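Local coordinates for protein nitrilotriacetate monooxygenase (Burkholderia pseudomallei, PDB 3SDO) that probably acts as an FMN-dependent monooxygenase of the NtaA/SnaA/DszA family, incorporating oxygen from molecular oxygen into an organic substrate, at residues 274-279 against 286-291; 369-374 against 380-385. All blocks are in the same frame, centred on the assembly; numbering follows the deposited sequence.

Contact 1. Residues 274-279 against 286-291; sequences GPIVGA and DKYRQV
Lys287 NZ donates to the backbone carbonyl Val277 O across 2.8 Å, lying in the carbonyl plane with a C=O...N angle of 155°. The same ammonium forms a salt bridge to Asp407 on helix 401-418, so one charged nitrogen ties the end of strand 268-277 to two helices. Lys287 reaches Val277 O with its chain extended beyond CG, so that Lys287 CE also passes 3.4 Å from that oxygen. Ile276 slides past this chain in the opposite direction, its CG2 packing 3.6 Å from Lys287 CB at the root of the side chain. In the TIM-barrel fold of the luciferase-like family, strand 268-277 belongs to the parallel sheet of the barrel, and helix 281-292 follows it after a short turn, folding back against the strand's last residues. The other branch of Ile276 serves this helix too: with CG1 beside the backbone N (chi1 -56°) and the chain then fully extended, CD1 reaches between two residues one turn apart. Ile276 CD1 meets the Tyr288 ring at its edge, in plane, 3.8 Å from Tyr288 CD1. One turn on, Val291 CG2 lies 4.3 Å from Ile276 CD1. Val277 points the other way, its side chain touching Val412 and Val378, while Val291 also packs on Phe403 of helix 401-418.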
# COMPACT_ATOMS: atom_id res chain seq x y z
N GLY A 274 20.92 3.07 16.44
CA GLY A 274 19.97 3.88 17.19
C GLY A 274 20.67 4.85 18.13
O GLY A 274 20.63 4.67 19.34
N PRO A 275 21.31 5.88 17.58
CA PRO A 275 22.10 6.80 18.40
C PRO A 275 21.27 7.69 19.32
O PRO A 275 20.19 8.12 18.96
CB PRO A 275 22.81 7.66 17.35
CG PRO A 275 21.91 7.57 16.14
CD PRO A 275 21.44 6.19 16.14
N ILE A 276 21.84 8.01 20.48
CA ILE A 276 21.24 8.93 21.43
C ILE A 276 22.27 9.98 21.79
O ILE A 276 23.35 9.66 22.30
CB ILE A 276 20.82 8.17 22.71
CG1 ILE A 276 19.87 7.02 22.37
CG2 ILE A 276 20.20 9.14 23.74
CD1 ILE A 276 19.39 6.22 23.62
N VAL A 277 21.95 11.24 21.52
CA VAL A 277 22.95 12.31 21.64
C VAL A 277 22.48 13.37 22.62
O VAL A 277 21.28 13.58 22.81
CB VAL A 277 23.26 12.96 20.26
CG1 VAL A 277 23.86 11.91 19.29
CG2 VAL A 277 22.01 13.56 19.66
N GLY A 278 23.46 14.00 23.26
CA GLY A 278 23.26 15.13 24.14
C GLY A 278 24.51 15.98 24.08
O GLY A 278 25.53 15.55 23.55
N ALA A 279 24.46 17.19 24.63
CA ALA A 279 25.57 18.14 24.51
C ALA A 279 26.75 17.69 25.35
O ALA A 279 27.89 18.02 25.06
CB ALA A 279 25.12 19.54 24.96
N ASP A 286 21.20 10.79 30.35
CA ASP A 286 19.89 11.08 30.92
C ASP A 286 18.81 10.67 29.92
O ASP A 286 17.79 10.10 30.31
CB ASP A 286 19.73 12.57 31.26
CG ASP A 286 20.55 13.02 32.48
OD1 ASP A 286 20.99 12.18 33.31
OD2 ASP A 286 20.75 14.25 32.60
N LYS A 287 19.05 10.95 28.64
CA LYS A 287 18.09 10.59 27.60
C LYS A 287 18.00 9.08 27.47
O LYS A 287 16.93 8.52 27.27
CB LYS A 287 18.49 11.18 26.23
CG LYS A 287 18.26 12.68 26.11
CD LYS A 287 18.50 13.15 24.68
CE LYS A 287 18.65 14.66 24.68
NZ LYS A 287 19.03 15.19 23.37
N TYR A 288 19.14 8.43 27.58
CA TYR A 288 19.19 6.98 27.53
C TYR A 288 18.40 6.38 28.71
O TYR A 288 17.65 5.42 28.56
CB TYR A 288 20.63 6.54 27.54
CG TYR A 288 20.82 5.06 27.66
CD1 TYR A 288 20.44 4.20 26.64
CD2 TYR A 288 21.39 4.52 28.79
CE1 TYR A 288 20.61 2.82 26.76
CE2 TYR A 288 21.57 3.15 28.91
CZ TYR A 288 21.18 2.31 27.89
OH TYR A 288 21.38 0.95 28.03
N ARG A 289 18.54 6.96 29.89
CA ARG A 289 17.75 6.51 31.04
C ARG A 289 16.24 6.68 30.79
O ARG A 289 15.43 5.82 31.19
CB ARG A 289 18.21 7.21 32.33
CG ARG A 289 19.57 6.69 32.85
CD ARG A 289 19.91 7.18 34.26
NE ARG A 289 20.57 8.49 34.23
CZ ARG A 289 21.85 8.69 33.92
NH1 ARG A 289 22.65 7.67 33.62
NH2 ARG A 289 22.33 9.93 33.92
N GLN A 290 15.86 7.77 30.12
CA GLN A 290 14.45 8.00 29.77
C GLN A 290 13.97 6.85 28.89
O GLN A 290 12.93 6.24 29.14
CB GLN A 290 14.26 9.28 28.95
CG GLN A 290 14.20 10.56 29.73
CD GLN A 290 13.91 11.77 28.81
OE1 GLN A 290 13.37 11.63 27.70
NE2 GLN A 290 14.28 12.95 29.28
N VAL A 291 14.74 6.57 27.85
CA VAL A 291 14.41 5.48 26.94
C VAL A 291 14.27 4.17 27.71
O VAL A 291 13.28 3.48 27.56
CB VAL A 291 15.44 5.38 25.81
CG1 VAL A 291 15.31 4.07 25.09
CG2 VAL A 291 15.24 6.55 24.84

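Contact 2. Residues 369-374 against 380-385; sequences EAFIGT and SEMIRW
Ala370 and Glu381 bring the backbones together, their CA atoms 6.7 Å apart, where the 3-10 turn before the short strand 372-373 faces the middle of helix 375-387. Ala370 points its methyl at the carboxylate, CB lying 3.5 Å from Glu381 OE2. Beside it, the Phe371 ring is held on several sides. Glu381 CG sits over one face in a CH-pi contact, 3.8 Å from the ring centroid and 24° off the normal; Met382 CG approaches Phe371 CE1 at 3.8 Å. The far edge of the phenyl ring is directed at the face of Trp385, an edge-to-face pair with planes at 63° and Phe371 CZ 3.6 Å from Trp385 NE1. Glu381 CG stands anti to the backbone N (chi1 -179°), which puts it over the phenyl face; the bend at chi2 then turns the carboxylate toward Arg384 and Trp385, one turn further along the helix. There Arg384 takes it side-on, NE to OE1 and NH2 to OE2, and Trp385 NE1 adds a bond of 3.0 Å to Glu381 OE2 from the same face as Arg384 NH2. Phe243 makes a cation-pi contact with Arg384 and an edge-to-face pair with Trp385. Three N-H donors thus fix the carboxylate and the indole rotation together, and would probably favour the charged form of Glu381 beside its aromatic neighbours.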
# COMPACT_ATOMS: atom_id res chain seq x y z
N GLU A 369 26.77 1.61 23.58
CA GLU A 369 27.21 2.80 24.28
C GLU A 369 28.11 3.68 23.42
O GLU A 369 28.16 4.89 23.65
CB GLU A 369 27.84 2.47 25.64
CG GLU A 369 29.32 2.05 25.64
CD GLU A 369 29.93 2.13 27.04
OE1 GLU A 369 29.15 2.07 28.02
OE2 GLU A 369 31.17 2.26 27.16
N ALA A 370 28.76 3.09 22.42
CA ALA A 370 29.56 3.86 21.45
C ALA A 370 28.70 4.85 20.64
O ALA A 370 29.23 5.88 20.20
CB ALA A 370 30.37 2.93 20.50
N PHE A 371 27.40 4.57 20.48
CA PHE A 371 26.48 5.50 19.81
C PHE A 371 25.62 6.33 20.79
O PHE A 371 24.59 6.89 20.40
CB PHE A 371 25.59 4.76 18.80
CG PHE A 371 26.32 4.18 17.64
CD1 PHE A 371 26.78 5.00 16.62
CD2 PHE A 371 26.55 2.83 17.55
CE1 PHE A 371 27.48 4.47 15.54
CE2 PHE A 371 27.25 2.30 16.46
CZ PHE A 371 27.69 3.14 15.45
N ILE A 372 26.07 6.43 22.05
CA ILE A 372 25.43 7.26 23.07
C ILE A 372 26.45 8.26 23.61
O ILE A 372 27.44 7.88 24.25
CB ILE A 372 24.85 6.39 24.23
CG1 ILE A 372 23.82 5.38 23.69
CG2 ILE A 372 24.19 7.24 25.29
CD1 ILE A 372 23.43 4.29 24.74
N GLY A 373 26.23 9.55 23.34
CA GLY A 373 27.18 10.59 23.79
C GLY A 373 26.99 11.89 23.04
O GLY A 373 25.90 12.18 22.57
N THR A 374 28.06 12.66 22.92
CA THR A 374 27.99 13.96 22.26
C THR A 374 27.91 13.82 20.75
O THR A 374 28.35 12.79 20.19
CB THR A 374 29.21 14.80 22.57
OG1 THR A 374 30.35 14.13 22.03
CG2 THR A 374 29.35 15.02 24.12
N SER A 380 32.05 10.56 15.24
CA SER A 380 33.33 9.88 15.15
C SER A 380 33.16 8.35 15.02
O SER A 380 33.89 7.72 14.27
CB SER A 380 34.24 10.22 16.34
OG SER A 380 34.76 11.55 16.24
N GLU A 381 32.20 7.78 15.75
CA GLU A 381 31.96 6.33 15.70
C GLU A 381 31.34 5.93 14.35
O GLU A 381 31.72 4.92 13.76
CB GLU A 381 31.05 5.92 16.86
CG GLU A 381 30.73 4.44 16.93
CD GLU A 381 31.92 3.56 17.29
OE1 GLU A 381 33.03 4.07 17.55
OE2 GLU A 381 31.73 2.32 17.32
N MET A 382 30.41 6.73 13.85
CA MET A 382 29.86 6.50 12.50
C MET A 382 30.95 6.56 11.46
O MET A 382 30.99 5.72 10.55
CB MET A 382 28.75 7.50 12.14
CG MET A 382 27.50 7.36 13.03
SD MET A 382 26.24 8.63 12.73
CE MET A 382 25.21 8.27 14.15
N ILE A 383 31.82 7.56 11.57
CA ILE A 383 32.95 7.70 10.65
C ILE A 383 33.85 6.49 10.75
O ILE A 383 34.31 5.97 9.74
CB ILE A 383 33.74 8.99 10.93
CG1 ILE A 383 32.95 10.20 10.40
CG2 ILE A 383 35.20 8.89 10.33
CD1 ILE A 383 33.38 11.59 10.98
N ARG A 384 34.07 6.01 11.97
CA ARG A 384 34.89 4.82 12.17
C ARG A 384 34.31 3.61 11.43
O ARG A 384 35.04 2.88 10.73
CB ARG A 384 35.04 4.50 13.66
CG ARG A 384 35.84 3.24 13.94
CD ARG A 384 36.14 3.06 15.41
NE ARG A 384 35.06 2.35 16.07
CZ ARG A 384 35.00 1.03 16.26
NH1 ARG A 384 35.96 0.23 15.82
NH2 ARG A 384 33.94 0.51 16.91
N TRP A 385 33.00 3.39 11.57
CA TRP A 385 32.34 2.25 10.91
C TRP A 385 32.50 2.32 9.39
O TRP A 385 32.73 1.31 8.74
CB TRP A 385 30.84 2.18 11.25
CG TRP A 385 30.56 1.58 12.61
CD1 TRP A 385 31.16 1.91 13.78
CD2 TRP A 385 29.63 0.54 12.91
NE1 TRP A 385 30.66 1.15 14.80
CE2 TRP A 385 29.72 0.29 14.30
CE3 TRP A 385 28.71 -0.20 12.16
CZ2 TRP A 385 28.93 -0.66 14.95
CZ3 TRP A 385 27.92 -1.15 12.81
CH2 TRP A 385 28.04 -1.37 14.19

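How the contacts relate
Contacts 1 and 2 follow in series along the chain, their centres about 13 Å apart: contact 1 joins a strand end to the helix after it, contact 2 the turn leading into a strand to the helix that follows that strand. Their strands are neighbours in the barrel sheet: Ile276 N lies 3.0 Å from Phe371 O, and Ile276 O 3.1 Å from Gly373 N, both probable hydrogen bonds. Ile276 thus pairs with contact 2 through its backbone while its side chain serves contact 1. Tyr288 CD1 also packs 3.5 Å from Ile372 CD1, bringing helix 281-292 against the second strand, and Met382 of contact 2 touches Pro275. Both contacts lie away from the predicted FMN-binding residues.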